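Local structure of CCHC-type domain-containing protein (Trypanosoma brucei brucei, 7C45) at residues V70-V75 and E186-D191; I57-A62 and R178-H183; K278-C281 and E286-H289. The protein binds oligouridine RNA and trims guide RNA, probably as a metal-dependent 3'-5' exonuclease with zinc-binding elements near its C-terminus. All coordinates share one frame; numbering follows the deposited sequence.

Interaction 1: residues V70-V75 and E186-D191. With CA (calcium ion), chain E.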
ATOM      1  N   VAL A  70     -15.063   0.215   6.228  1.00 16.97           N
ATOM      2  CA  VAL A  70     -14.017  -0.755   5.901  1.00 16.48           C
ATOM      3  C   VAL A  70     -14.619  -2.146   6.059  1.00 16.40           C
ATOM      4  O   VAL A  70     -15.070  -2.505   7.152  1.00 16.66           O
ATOM      5  CB  VAL A  70     -12.787  -0.585   6.806  1.00 16.41           C
ATOM      6  CG1 VAL A  70     -11.763  -1.710   6.563  1.00 15.98           C
ATOM      7  CG2 VAL A  70     -12.174   0.794   6.601  1.00 16.48           C
ATOM      8  N   PHE A  71     -14.679  -2.905   4.973  1.00 16.11           N
ATOM      9  CA  PHE A  71     -15.186  -4.273   5.076  1.00 16.03           C
ATOM     10  C   PHE A  71     -14.034  -5.173   5.486  1.00 15.75           C
ATOM     11  O   PHE A  71     -12.972  -5.128   4.866  1.00 15.45           O
ATOM     12  CB  PHE A  71     -15.773  -4.753   3.753  1.00 15.90           C
ATOM     13  CG  PHE A  71     -17.053  -4.045   3.338  1.00 16.25           C
ATOM     14  CD1 PHE A  71     -18.182  -4.112   4.130  1.00 16.63           C
ATOM     15  CD2 PHE A  71     -17.117  -3.370   2.114  1.00 16.26           C
ATOM     16  CE1 PHE A  71     -19.354  -3.492   3.735  1.00 17.38           C
ATOM     17  CE2 PHE A  71     -18.278  -2.736   1.708  1.00 16.65           C
ATOM     18  CZ  PHE A  71     -19.402  -2.804   2.508  1.00 17.90           C
ATOM     19  N   LEU A  72     -14.233  -5.980   6.522  1.00 15.89           N
ATOM     20  CA  LEU A  72     -13.252  -6.989   6.905  1.00 15.69           C
ATOM     21  C   LEU A  72     -13.843  -8.338   6.519  1.00 15.60           C
ATOM     22  O   LEU A  72     -14.698  -8.872   7.229  1.00 15.85           O
ATOM     23  CB  LEU A  72     -12.925  -6.932   8.389  1.00 15.98           C
ATOM     24  CG  LEU A  72     -12.427  -5.579   8.896  1.00 16.15           C
ATOM     25  CD1 LEU A  72     -12.281  -5.633  10.394  1.00 16.54           C
ATOM     26  CD2 LEU A  72     -11.093  -5.243   8.227  1.00 15.81           C
ATOM     27  N   PHE A  73     -13.403  -8.876   5.396  1.00 15.28           N
ATOM     28  CA  PHE A  73     -13.945 -10.140   4.924  1.00 15.21           C
ATOM     29  C   PHE A  73     -13.284 -11.263   5.701  1.00 15.20           C
ATOM     30  O   PHE A  73     -12.074 -11.458   5.598  1.00 15.04           O
ATOM     31  CB  PHE A  73     -13.707 -10.317   3.432  1.00 14.95           C
ATOM     32  CG  PHE A  73     -14.528  -9.403   2.580  1.00 15.03           C
ATOM     33  CD1 PHE A  73     -15.854  -9.702   2.315  1.00 15.21           C
ATOM     34  CD2 PHE A  73     -13.980  -8.251   2.043  1.00 14.98           C
ATOM     35  CE1 PHE A  73     -16.620  -8.872   1.528  1.00 15.36           C
ATOM     36  CE2 PHE A  73     -14.742  -7.415   1.234  1.00 15.12           C
ATOM     37  CZ  PHE A  73     -16.060  -7.734   0.972  1.00 15.33           C
ATOM     38  N   ASP A  74     -14.076 -11.998   6.483  1.00 15.43           N
ATOM     39  CA  ASP A  74     -13.541 -13.124   7.242  1.00 15.51           C
ATOM     40  C   ASP A  74     -13.538 -14.340   6.315  1.00 15.31           C
ATOM     41  O   ASP A  74     -14.457 -15.165   6.298  1.00 15.41           O
ATOM     42  CB  ASP A  74     -14.350 -13.351   8.511  1.00 15.90           C
ATOM     43  CG  ASP A  74     -13.760 -14.434   9.391  1.00 16.06           C
ATOM     44  OD1 ASP A  74     -12.881 -15.167   8.923  1.00 15.86           O
ATOM     45  OD2 ASP A  74     -14.192 -14.565  10.548  1.00 16.44           O
ATOM     46  N   VAL A  75     -12.480 -14.430   5.500  1.00 15.05           N
ATOM     47  CA  VAL A  75     -12.363 -15.536   4.550  1.00 14.91           C
ATOM     48  C   VAL A  75     -12.227 -16.872   5.289  1.00 15.08           C
ATOM     49  O   VAL A  75     -12.745 -17.896   4.835  1.00 15.09           O
ATOM     50  CB  VAL A  75     -11.178 -15.253   3.590  1.00 14.67           C
ATOM     51  CG1 VAL A  75     -10.922 -16.434   2.641  1.00 14.60           C
ATOM     52  CG2 VAL A  75     -11.445 -14.000   2.782  1.00 16.84           C
ATOM     53  N   GLU A 186      -9.399  -3.687  14.278  1.00 17.64           N
ATOM     54  CA  GLU A 186      -9.019  -2.311  13.978  1.00 17.61           C
ATOM     55  C   GLU A 186      -7.632  -2.257  13.365  1.00 17.21           C
ATOM     56  O   GLU A 186      -7.383  -1.490  12.423  1.00 16.92           O
ATOM     57  CB  GLU A 186      -9.085  -1.468  15.252  1.00 18.23           C
ATOM     58  CG  GLU A 186      -8.721   0.017  15.075  1.00 19.75           C
ATOM     59  CD  GLU A 186      -9.324   0.673  13.830  1.00 25.72           C
ATOM     60  OE1 GLU A 186      -8.579   1.389  13.120  1.00 28.69           O
ATOM     61  OE2 GLU A 186     -10.519   0.463  13.555  1.00 27.15           O
ATOM     62  N   TYR A 187      -6.719  -3.059  13.902  1.00 17.24           N
ATOM     63  CA  TYR A 187      -5.411  -3.203  13.284  1.00 18.66           C
ATOM     64  C   TYR A 187      -5.557  -3.600  11.825  1.00 16.35           C
ATOM     65  O   TYR A 187      -5.007  -2.949  10.944  1.00 16.06           O
ATOM     66  CB  TYR A 187      -4.575  -4.226  14.037  1.00 18.03           C
ATOM     67  CG  TYR A 187      -3.182  -4.345  13.481  1.00 24.82           C
ATOM     68  CD1 TYR A 187      -2.901  -5.228  12.445  1.00 25.60           C
ATOM     69  CD2 TYR A 187      -2.138  -3.575  13.993  1.00 27.88           C
ATOM     70  CE1 TYR A 187      -1.630  -5.344  11.936  1.00 32.15           C
ATOM     71  CE2 TYR A 187      -0.862  -3.687  13.486  1.00 31.44           C
ATOM     72  CZ  TYR A 187      -0.617  -4.573  12.456  1.00 36.42           C
ATOM     73  OH  TYR A 187       0.648  -4.703  11.937  1.00 46.57           O
ATOM     74  N   ALA A 188      -6.338  -4.651  11.551  1.00 16.26           N
ATOM     75  CA  ALA A 188      -6.550  -5.067  10.172  1.00 15.82           C
ATOM     76  C   ALA A 188      -7.210  -3.978   9.341  1.00 15.72           C
ATOM     77  O   ALA A 188      -7.009  -3.928   8.129  1.00 15.39           O
ATOM     78  CB  ALA A 188      -7.398  -6.343  10.119  1.00 15.82           C
ATOM     79  N   ALA A 189      -8.017  -3.116   9.958  1.00 16.05           N
ATOM     80  CA  ALA A 189      -8.747  -2.123   9.176  1.00 16.04           C
ATOM     81  C   ALA A 189      -7.886  -0.946   8.740  1.00 15.94           C
ATOM     82  O   ALA A 189      -8.251  -0.257   7.794  1.00 15.85           O
ATOM     83  CB  ALA A 189      -9.930  -1.576   9.974  1.00 16.50           C
ATOM     84  N   GLY A 190      -6.745  -0.726   9.390  1.00 15.99           N
ATOM     85  CA  GLY A 190      -6.053   0.548   9.239  1.00 16.01           C
ATOM     86  C   GLY A 190      -5.492   0.775   7.848  1.00 15.62           C
ATOM     87  O   GLY A 190      -5.627   1.863   7.288  1.00 15.66           O
ATOM     88  N   ASP A 191      -4.851  -0.240   7.265  1.00 15.30           N
ATOM     89  CA  ASP A 191      -4.106   0.014   6.034  1.00 15.00           C
ATOM     90  C   ASP A 191      -5.000   0.465   4.883  1.00 14.94           C
ATOM     91  O   ASP A 191      -4.597   1.335   4.103  1.00 14.88           O
ATOM     92  CB  ASP A 191      -3.306  -1.208   5.610  1.00 17.38           C
ATOM     93  CG  ASP A 191      -2.084  -1.431   6.462  1.00 23.07           C
ATOM     94  OD1 ASP A 191      -1.651  -0.497   7.161  1.00 24.04           O
ATOM     95  OD2 ASP A 191      -1.552  -2.554   6.425  1.00 25.03           O
TER
HETATM   96 CA    CA E 403      -2.439  -4.796   6.570  1.00 18.92          CA
HETATM   97  O   HOH W   1      -3.929  -3.065   8.302  1.00 18.31           O
HETATM   98  O   HOH W   2      -1.472  -4.677   8.857  1.00 36.47           O
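Val70 and Leu72 present their side chains to the two small residues Ala188 and Ala189, which let helix 182-202 settle against the strand. The strand and helix segments run at 122° to each other, with their axes 8.8 Å apart at the closest point. With CG1 of Val70 anti to the backbone N (chi1 173°), that methyl meets Ala189 CB at 3.9 Å, while the other branch lies beside the strand's own N. Leu72 reaches further along the helix: its CD2 sits 4.0 Å from Ala189 CA and 4.3 Å from Ala188 CB, so one methyl spans both alanines and covers backbone as well as side chain. Phe71 and Phe73, alternating with this pair, pack on the other side of the sheet against helix 22-33.

A different flank of the same helix carries the metal. Asp191 OD2 binds the calcium ion at 2.4 Å. A water 2.9 Å from the calcium ion donates to Tyr187 O and accepts from Asp191 N, tying the metal shell to the helix backbone one turn apart. A second water, Asp41, Glu43 and an RNA phosphate complete the shell. Gln61 NE2 of the neighbouring strand satisfies Ala188 O, a carbonyl buried close to these acids.

The sheet-borne acids and an aspartate from a helix packed on that sheet, preceded by a tyrosine four residues earlier, are consistent with the DEDDy exonuclease site of the RNase H-like fold.

Interaction 2: residues I57-A62 and R178-H183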
ATOM      1  N   ILE A  57      -4.882 -17.340   4.095  1.00 14.83           N
ATOM      2  CA  ILE A  57      -5.602 -16.072   4.174  1.00 14.68           C
ATOM      3  C   ILE A  57      -6.589 -16.111   5.330  1.00 14.87           C
ATOM      4  O   ILE A  57      -7.365 -17.061   5.471  1.00 14.98           O
ATOM      5  CB  ILE A  57      -6.326 -15.771   2.860  1.00 14.47           C
ATOM      6  CG1 ILE A  57      -5.320 -15.389   1.770  1.00 14.33           C
ATOM      7  CG2 ILE A  57      -7.323 -14.661   3.081  1.00 14.42           C
ATOM      8  CD1 ILE A  57      -5.937 -15.269   0.412  1.00 14.20           C
ATOM      9  N   SER A  58      -6.556 -15.074   6.165  1.00 14.94           N
ATOM     10  CA  SER A  58      -7.495 -14.933   7.272  1.00 15.17           C
ATOM     11  C   SER A  58      -8.550 -13.876   6.955  1.00 15.07           C
ATOM     12  O   SER A  58      -9.751 -14.158   6.958  1.00 15.14           O
ATOM     13  CB  SER A  58      -6.742 -14.574   8.552  1.00 15.45           C
ATOM     14  OG  SER A  58      -7.622 -14.408   9.646  1.00 15.75           O
ATOM     15  N   LEU A  59      -8.099 -12.662   6.670  1.00 14.95           N
ATOM     16  CA  LEU A  59      -8.945 -11.530   6.308  1.00 14.90           C
ATOM     17  C   LEU A  59      -8.547 -10.987   4.942  1.00 14.62           C
ATOM     18  O   LEU A  59      -7.368 -10.983   4.591  1.00 14.49           O
ATOM     19  CB  LEU A  59      -8.819 -10.399   7.342  1.00 15.11           C
ATOM     20  CG  LEU A  59      -9.183 -10.711   8.793  1.00 15.48           C
ATOM     21  CD1 LEU A  59      -8.891  -9.517   9.711  1.00 15.72           C
ATOM     22  CD2 LEU A  59     -10.669 -11.161   8.889  1.00 15.63           C
ATOM     23  N   VAL A  60      -9.535 -10.545   4.162  1.00 14.57           N
ATOM     24  CA  VAL A  60      -9.313  -9.620   3.055  1.00 14.42           C
ATOM     25  C   VAL A  60     -10.053  -8.336   3.401  1.00 14.58           C
ATOM     26  O   VAL A  60     -11.222  -8.390   3.786  1.00 14.76           O
ATOM     27  CB  VAL A  60      -9.797 -10.188   1.711  1.00 14.31           C
ATOM     28  CG1 VAL A  60      -9.691  -9.117   0.608  1.00 14.25           C
ATOM     29  CG2 VAL A  60      -9.012 -11.454   1.364  1.00 14.21           C
ATOM     30  N   GLN A  61      -9.353  -7.204   3.352  1.00 14.55           N
ATOM     31  CA  GLN A  61      -9.924  -5.930   3.774  1.00 14.75           C
ATOM     32  C   GLN A  61     -10.164  -5.043   2.560  1.00 14.71           C
ATOM     33  O   GLN A  61      -9.387  -5.063   1.612  1.00 14.52           O
ATOM     34  CB  GLN A  61      -9.010  -5.235   4.781  1.00 14.84           C
ATOM     35  CG  GLN A  61      -8.685  -6.136   5.974  1.00 14.95           C
ATOM     36  CD  GLN A  61      -7.380  -6.876   5.797  1.00 14.76           C
ATOM     37  OE1 GLN A  61      -7.334  -7.966   5.222  1.00 14.61           O
ATOM     38  NE2 GLN A  61      -6.307  -6.282   6.272  1.00 14.79           N
ATOM     39  N   ALA A  62     -11.274  -4.298   2.571  1.00 14.96           N
ATOM     40  CA  ALA A  62     -11.628  -3.483   1.415  1.00 15.01           C
ATOM     41  C   ALA A  62     -12.228  -2.165   1.873  1.00 15.33           C
ATOM     42  O   ALA A  62     -13.043  -2.125   2.799  1.00 15.59           O
ATOM     43  CB  ALA A  62     -12.625  -4.177   0.494  1.00 15.04           C
ATOM     44  N   ARG A 178     -10.555 -16.977  16.547  1.00 19.81           N
ATOM     45  CA  ARG A 178     -11.916 -16.482  16.337  1.00 18.48           C
ATOM     46  C   ARG A 178     -12.685 -16.582  17.651  1.00 21.33           C
ATOM     47  O   ARG A 178     -12.583 -17.570  18.366  1.00 19.53           O
ATOM     48  CB  ARG A 178     -12.643 -17.262  15.242  1.00 19.84           C
ATOM     49  CG  ARG A 178     -12.135 -17.013  13.832  1.00 17.48           C
ATOM     50  CD  ARG A 178     -12.248 -15.534  13.453  1.00 17.27           C
ATOM     51  NE  ARG A 178     -11.865 -15.298  12.068  1.00 16.74           N
ATOM     52  CZ  ARG A 178     -10.605 -15.196  11.645  1.00 16.52           C
ATOM     53  NH1 ARG A 178      -9.603 -15.299  12.500  1.00 16.77           N
ATOM     54  NH2 ARG A 178     -10.358 -14.975  10.368  1.00 16.09           N
ATOM     55  N   PRO A 179     -13.435 -15.546  17.992  1.00 20.91           N
ATOM     56  CA  PRO A 179     -13.548 -14.269  17.304  1.00 20.66           C
ATOM     57  C   PRO A 179     -12.254 -13.487  17.396  1.00 18.88           C
ATOM     58  O   PRO A 179     -11.506 -13.666  18.347  1.00 19.29           O
ATOM     59  CB  PRO A 179     -14.654 -13.546  18.077  1.00 19.45           C
ATOM     60  CG  PRO A 179     -14.568 -14.143  19.453  1.00 20.13           C
ATOM     61  CD  PRO A 179     -14.212 -15.574  19.238  1.00 25.96           C
ATOM     62  N   LEU A 180     -11.991 -12.641  16.401  1.00 18.40           N
ATOM     63  CA  LEU A 180     -10.856 -11.734  16.481  1.00 18.34           C
ATOM     64  C   LEU A 180     -11.173 -10.615  17.468  1.00 18.83           C
ATOM     65  O   LEU A 180     -12.235  -9.988  17.367  1.00 18.91           O
ATOM     66  CB  LEU A 180     -10.543 -11.163  15.108  1.00 17.72           C
ATOM     67  CG  LEU A 180      -9.906 -12.136  14.093  1.00 17.27           C
ATOM     68  CD1 LEU A 180     -10.036 -11.608  12.675  1.00 16.74           C
ATOM     69  CD2 LEU A 180      -8.441 -12.406  14.441  1.00 17.33           C
ATOM     70  N   PRO A 181     -10.294 -10.332  18.425  1.00 21.84           N
ATOM     71  CA  PRO A 181     -10.543  -9.205  19.330  1.00 24.46           C
ATOM     72  C   PRO A 181     -10.685  -7.900  18.561  1.00 23.84           C
ATOM     73  O   PRO A 181     -10.164  -7.746  17.454  1.00 18.81           O
ATOM     74  CB  PRO A 181      -9.304  -9.193  20.231  1.00 25.62           C
ATOM     75  CG  PRO A 181      -8.779 -10.567  20.165  1.00 25.58           C
ATOM     76  CD  PRO A 181      -9.036 -11.016  18.757  1.00 27.01           C
ATOM     77  N   ASP A 182     -11.413  -6.961  19.161  1.00 19.84           N
ATOM     78  CA  ASP A 182     -11.639  -5.672  18.516  1.00 19.64           C
ATOM     79  C   ASP A 182     -10.346  -5.031  18.027  1.00 21.48           C
ATOM     80  O   ASP A 182     -10.296  -4.495  16.913  1.00 18.80           O
ATOM     81  CB  ASP A 182     -12.361  -4.730  19.482  1.00 25.63           C
ATOM     82  CG  ASP A 182     -13.702  -5.258  19.900  1.00 40.49           C
ATOM     83  OD1 ASP A 182     -14.160  -6.235  19.268  1.00 41.38           O
ATOM     84  OD2 ASP A 182     -14.295  -4.694  20.846  1.00 51.76           O
ATOM     85  N   HIS A 183      -9.290  -5.059  18.844  1.00 19.55           N
ATOM     86  CA  HIS A 183      -8.072  -4.376  18.446  1.00 19.27           C
ATOM     87  C   HIS A 183      -7.351  -5.099  17.311  1.00 18.61           C
ATOM     88  O   HIS A 183      -6.606  -4.459  16.572  1.00 18.24           O
ATOM     89  CB  HIS A 183      -7.141  -4.180  19.649  1.00 25.40           C
ATOM     90  CG  HIS A 183      -6.757  -5.448  20.343  1.00 24.81           C
ATOM     91  ND1 HIS A 183      -7.589  -6.089  21.234  1.00 31.74           N
ATOM     92  CD2 HIS A 183      -5.622  -6.182  20.295  1.00 29.17           C
ATOM     93  CE1 HIS A 183      -6.989  -7.171  21.694  1.00 32.83           C
ATOM     94  NE2 HIS A 183      -5.795  -7.251  21.138  1.00 28.00           N
TER
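Strand 57-62 and segment 178-183, a loop that enters helix 182-202 at its end, lie well apart as backbones: even the nearest CA atoms, those of Ser58 and Arg178, are 10.2 Å apart, and the gap is bridged by the long Arg178 reaching Ser58 and by Leu59 meeting Leu180. Ser58 and Leu59 form a classic beta bulge opposite Glu43, which lets two consecutive residues both serve this side of the strand. In the other segment a cis peptide before Pro179 bends the chain.

Arg178 folds back through a bent chi2 (-59°) and offers the edge of its guanidinium to the serine. NH2 donates to Ser58 OG at 2.9 Å, nearly straight at 168° and close to the guanidinium plane. Ser58 OG is also hydrogen-bonded to Trp175 O, so a hydroxyl suits this buried place. Trp175 O accepts from Arg178 NH1 too, and NE forms a salt bridge with Asp74; three nitrogens thus fix the rotation of the group.

Leu180 CD1 lies 3.7 Å above the guanidinium plane of Arg178, over its centre. The same methyl meets Leu59 tip to tip, 3.8 Å from Leu59 CD1.

The contact joins a central strand to the loop leading into helix 182-202, consistent with the RNase H-like exonuclease fold, in which a helix bearing a metal ligand packs on the central sheet.

Interaction 3: residues K278-C281 and E286-H289. With ZN (zinc ion), chain D; nucleotides of chain B.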
ATOM      1  N   LYS A 278      24.974  26.106   4.757  1.00 53.14           N
ATOM      2  CA  LYS A 278      24.164  27.238   5.189  1.00 46.82           C
ATOM      3  C   LYS A 278      22.693  26.909   5.422  1.00 45.03           C
ATOM      4  O   LYS A 278      21.950  27.788   5.876  1.00 47.86           O
ATOM      5  CB  LYS A 278      24.266  28.377   4.165  1.00 43.76           C
ATOM      6  N   ALA A 279      22.248  25.686   5.137  1.00 35.73           N
ATOM      7  CA  ALA A 279      20.838  25.358   5.298  1.00 32.67           C
ATOM      8  C   ALA A 279      20.485  25.179   6.772  1.00 39.80           C
ATOM      9  O   ALA A 279      21.338  24.869   7.610  1.00 46.05           O
ATOM     10  CB  ALA A 279      20.492  24.096   4.517  1.00 28.95           C
ATOM     11  N   LYS A 280      19.207  25.388   7.095  1.00 33.41           N
ATOM     12  CA  LYS A 280      18.734  25.225   8.460  1.00 34.11           C
ATOM     13  C   LYS A 280      17.356  24.573   8.460  1.00 24.75           C
ATOM     14  O   LYS A 280      16.593  24.695   7.501  1.00 20.22           O
ATOM     15  CB  LYS A 280      18.679  26.580   9.190  1.00 38.35           C
ATOM     16  CG  LYS A 280      19.927  27.450   9.015  1.00 40.71           C
ATOM     17  CD  LYS A 280      19.919  28.649   9.944  1.00 43.92           C
ATOM     18  CE  LYS A 280      18.597  29.384   9.863  1.00 44.50           C
ATOM     19  NZ  LYS A 280      18.264  29.748   8.457  1.00 46.49           N
ATOM     20  N   CYS A 281      17.035  23.894   9.558  1.00 18.90           N
ATOM     21  CA  CYS A 281      15.694  23.349   9.729  1.00 18.83           C
ATOM     22  C   CYS A 281      14.668  24.474   9.670  1.00 19.12           C
ATOM     23  O   CYS A 281      14.787  25.463  10.395  1.00 19.60           O
ATOM     24  CB  CYS A 281      15.580  22.622  11.064  1.00 19.06           C
ATOM     25  SG  CYS A 281      13.912  22.057  11.376  1.00 19.06           S
ATOM     26  N   GLU A 286      17.825  25.365  13.359  1.00 23.53           N
ATOM     27  CA  GLU A 286      19.226  25.001  13.537  1.00 23.72           C
ATOM     28  C   GLU A 286      19.746  24.240  12.334  1.00 19.91           C
ATOM     29  O   GLU A 286      18.989  23.674  11.546  1.00 19.49           O
ATOM     30  CB  GLU A 286      19.436  24.162  14.786  1.00 31.20           C
ATOM     31  CG  GLU A 286      18.309  24.291  15.668  1.00 44.32           C
ATOM     32  CD  GLU A 286      18.610  24.056  17.114  1.00 59.28           C
ATOM     33  OE1 GLU A 286      19.633  23.419  17.414  1.00 62.24           O
ATOM     34  OE2 GLU A 286      17.823  24.519  17.955  1.00 63.13           O
ATOM     35  N   VAL A 287      21.066  24.240  12.208  1.00 19.93           N
ATOM     36  CA  VAL A 287      21.745  23.519  11.144  1.00 25.87           C
ATOM     37  C   VAL A 287      21.843  22.054  11.536  1.00 19.34           C
ATOM     38  O   VAL A 287      21.907  21.709  12.718  1.00 21.27           O
ATOM     39  CB  VAL A 287      23.138  24.133  10.885  1.00 33.61           C
ATOM     40  CG1 VAL A 287      23.790  23.509   9.666  1.00 32.42           C
ATOM     41  CG2 VAL A 287      23.033  25.641  10.714  1.00 37.58           C
ATOM     42  N   GLY A 288      21.810  21.178  10.541  1.00 18.87           N
ATOM     43  CA  GLY A 288      22.147  19.793  10.755  1.00 18.76           C
ATOM     44  C   GLY A 288      21.005  18.818  10.570  1.00 18.45           C
ATOM     45  O   GLY A 288      21.248  17.612  10.642  1.00 18.35           O
ATOM     46  N   HIS A 289      19.775  19.291  10.347  1.00 18.34           N
ATOM     47  CA  HIS A 289      18.650  18.406  10.062  1.00 18.04           C
ATOM     48  C   HIS A 289      17.566  19.176   9.308  1.00 17.88           C
ATOM     49  O   HIS A 289      17.575  20.407   9.260  1.00 18.09           O
ATOM     50  CB  HIS A 289      18.084  17.794  11.350  1.00 18.31           C
ATOM     51  CG  HIS A 289      17.404  18.787  12.236  1.00 18.73           C
ATOM     52  ND1 HIS A 289      18.048  19.427  13.267  1.00 19.25           N
ATOM     53  CD2 HIS A 289      16.135  19.264  12.229  1.00 18.76           C
ATOM     54  CE1 HIS A 289      17.210  20.260  13.857  1.00 19.58           C
ATOM     55  NE2 HIS A 289      16.043  20.169  13.252  1.00 19.30           N
TER
HETATM   56 ZN    ZN D 402      14.419  21.368  13.633  1.00 19.69          ZN
ATOM     57  P     U B   2      23.267  17.036  15.975  1.00 28.62           P
ATOM     58  OP1   U B   2      24.722  16.927  15.727  1.00 35.44           O
ATOM     59  OP2   U B   2      22.565  18.315  15.729  1.00 33.64           O
ATOM     60  O5'   U B   2      22.553  15.924  15.108  1.00 24.63           O
ATOM     61  C5'   U B   2      22.851  14.548  15.265  1.00 20.03           C
ATOM     62  C4'   U B   2      22.099  13.751  14.232  1.00 20.29           C
ATOM     63  O4'   U B   2      20.679  13.796  14.560  1.00 19.35           O
ATOM     64  C3'   U B   2      22.232  14.285  12.802  1.00 18.92           C
ATOM     65  O3'   U B   2      22.245  13.208  11.883  1.00 22.59           O
ATOM     66  C2'   U B   2      20.946  15.089  12.606  1.00 18.72           C
ATOM     67  O2'   U B   2      20.503  15.165  11.267  1.00 18.21           O
ATOM     68  C1'   U B   2      19.948  14.318  13.470  1.00 18.85           C
ATOM     69  N1    U B   2      18.894  15.182  14.015  1.00 19.03           N
ATOM     70  C2    U B   2      17.640  15.003  13.484  1.00 18.68           C
ATOM     71  O2    U B   2      17.428  14.156  12.646  1.00 18.25           O
ATOM     72  N3    U B   2      16.666  15.833  13.994  1.00 18.90           N
ATOM     73  C4    U B   2      16.845  16.823  14.945  1.00 19.44           C
ATOM     74  O4    U B   2      15.875  17.499  15.321  1.00 19.65           O
ATOM     75  C5    U B   2      18.188  16.951  15.427  1.00 19.76           C
ATOM     76  C6    U B   2      19.148  16.154  14.950  1.00 19.54           C
ATOM     77  P     U B   3      23.597  12.803  11.103  1.00 22.47           P
ATOM     78  OP1   U B   3      24.217  11.716  11.895  1.00 25.77           O
ATOM     79  OP2   U B   3      24.319  14.033  10.726  1.00 19.50           O
ATOM     80  O5'   U B   3      23.055  12.151   9.766  1.00 17.95           O
ATOM     81  C5'   U B   3      22.216  11.010   9.827  1.00 20.24           C
ATOM     82  C4'   U B   3      21.547  10.757   8.507  1.00 23.95           C
ATOM     83  O4'   U B   3      20.656  11.868   8.213  1.00 17.10           O
ATOM     84  C3'   U B   3      22.487  10.648   7.307  1.00 22.61           C
ATOM     85  O3'   U B   3      21.856   9.850   6.324  1.00 31.93           O
ATOM     86  C2'   U B   3      22.492  12.069   6.788  1.00 19.81           C
ATOM     87  O2'   U B   3      22.888  12.207   5.446  1.00 21.18           O
ATOM     88  C1'   U B   3      21.025  12.439   6.979  1.00 19.77           C
ATOM     89  N1    U B   3      20.783  13.892   6.967  1.00 16.93           N
ATOM     90  C2    U B   3      19.989  14.379   5.945  1.00 16.65           C
ATOM     91  O2    U B   3      19.434  13.681   5.112  1.00 17.21           O
ATOM     92  N3    U B   3      19.822  15.740   5.947  1.00 17.57           N
ATOM     93  C4    U B   3      20.379  16.640   6.829  1.00 18.33           C
ATOM     94  O4    U B   3      20.116  17.822   6.673  1.00 21.89           O
ATOM     95  C5    U B   3      21.203  16.065   7.844  1.00 19.15           C
ATOM     96  C6    U B   3      21.376  14.736   7.870  1.00 17.30           C
ATOM     97  P     U B   5      17.275   9.895   3.450  1.00 23.38           P
ATOM     98  OP1   U B   5      17.302   8.715   2.560  1.00 20.00           O
ATOM     99  OP2   U B   5      16.134  10.841   3.362  1.00 17.46           O
ATOM    100  O5'   U B   5      17.303   9.461   4.980  1.00 25.41           O
ATOM    101  C5'   U B   5      18.369   8.683   5.502  1.00 25.84           C
ATOM    102  C4'   U B   5      18.299   8.592   7.008  1.00 23.67           C
ATOM    103  O4'   U B   5      18.685   9.870   7.577  1.00 23.31           O
ATOM    104  C3'   U B   5      16.929   8.249   7.604  1.00 18.91           C
ATOM    105  O3'   U B   5      17.101   7.356   8.705  1.00 21.73           O
ATOM    106  C2'   U B   5      16.443   9.593   8.142  1.00 20.21           C
ATOM    107  O2'   U B   5      15.567   9.469   9.232  1.00 22.15           O
ATOM    108  C1'   U B   5      17.759  10.245   8.561  1.00 19.31           C
ATOM    109  N1    U B   5      17.733  11.715   8.634  1.00 16.81           N
ATOM    110  C2    U B   5      18.228  12.298   9.777  1.00 20.67           C
ATOM    111  O2    U B   5      18.680  11.658  10.712  1.00 26.41           O
ATOM    112  N3    U B   5      18.185  13.660   9.798  1.00 20.33           N
ATOM    113  C4    U B   5      17.699  14.467   8.807  1.00 17.10           C
ATOM    114  O4    U B   5      17.714  15.672   8.990  1.00 17.29           O
ATOM    115  C5    U B   5      17.201  13.791   7.649  1.00 16.68           C
ATOM    116  C6    U B   5      17.231  12.461   7.602  1.00 19.28           C
TER
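Cys281 and His289 converge on the zinc ion through unlike torsions. In Cys281, SG is anti to the backbone N (chi1 175°), which places it 2.4 Å from the zinc ion. His289 holds its ring between backbone N and carbonyl carbon (chi1 69°), aiming NE2 at the metal. Sharing one metal brings the ligands close, Cys281 CB lying 3.3 Å from His289 NE2, oblique to the ring. Across the loop, Cys281 N donates to Glu286 O at 2.8 Å and 174°. With Cys284 and Cys294 completing the site, this is the second of two CCHC zinc knuckles, compact RNA-binding loops whose fold depends largely on the metal.

Further out, Lys280 and Val287 pack together at the surface, CG and CG2 4.0 Å apart. Gly288 has positive phi, where a CB would press on the carbonyl O of Val287, so glycine suits the place. Its O receives a hydrogen bond from O2' of U2 of chain B at 2.6 Å, through the ribose hydroxyl that distinguishes RNA. The uracil of U2 lies nearly parallel over one face of the His289 imidazole, displaced so that O4 sits 3.3 Å above the ring plane, over its centre.

Interactions 1 and 2 belong to one unit. Their centres are 6 Å apart, both use helix 182-202, and their strands 57-64 and 70-74 are antiparallel neighbours in the six-stranded sheet. Along the chain their segments alternate, and strands 57-64 and 70-74 both pack against helix 182-202 or the loop leading into it; Ala188 and Leu59 touch between the two contacts. Interaction 3 follows later in sequence, in the second of two zinc knuckles, its centre about 42 Å from that of interaction 1. Bound RNA reaches the calcium site of interaction 1 and the knuckle of interaction 3, consistent with a knuckle that grips RNA at a distance from the metal-dependent active site.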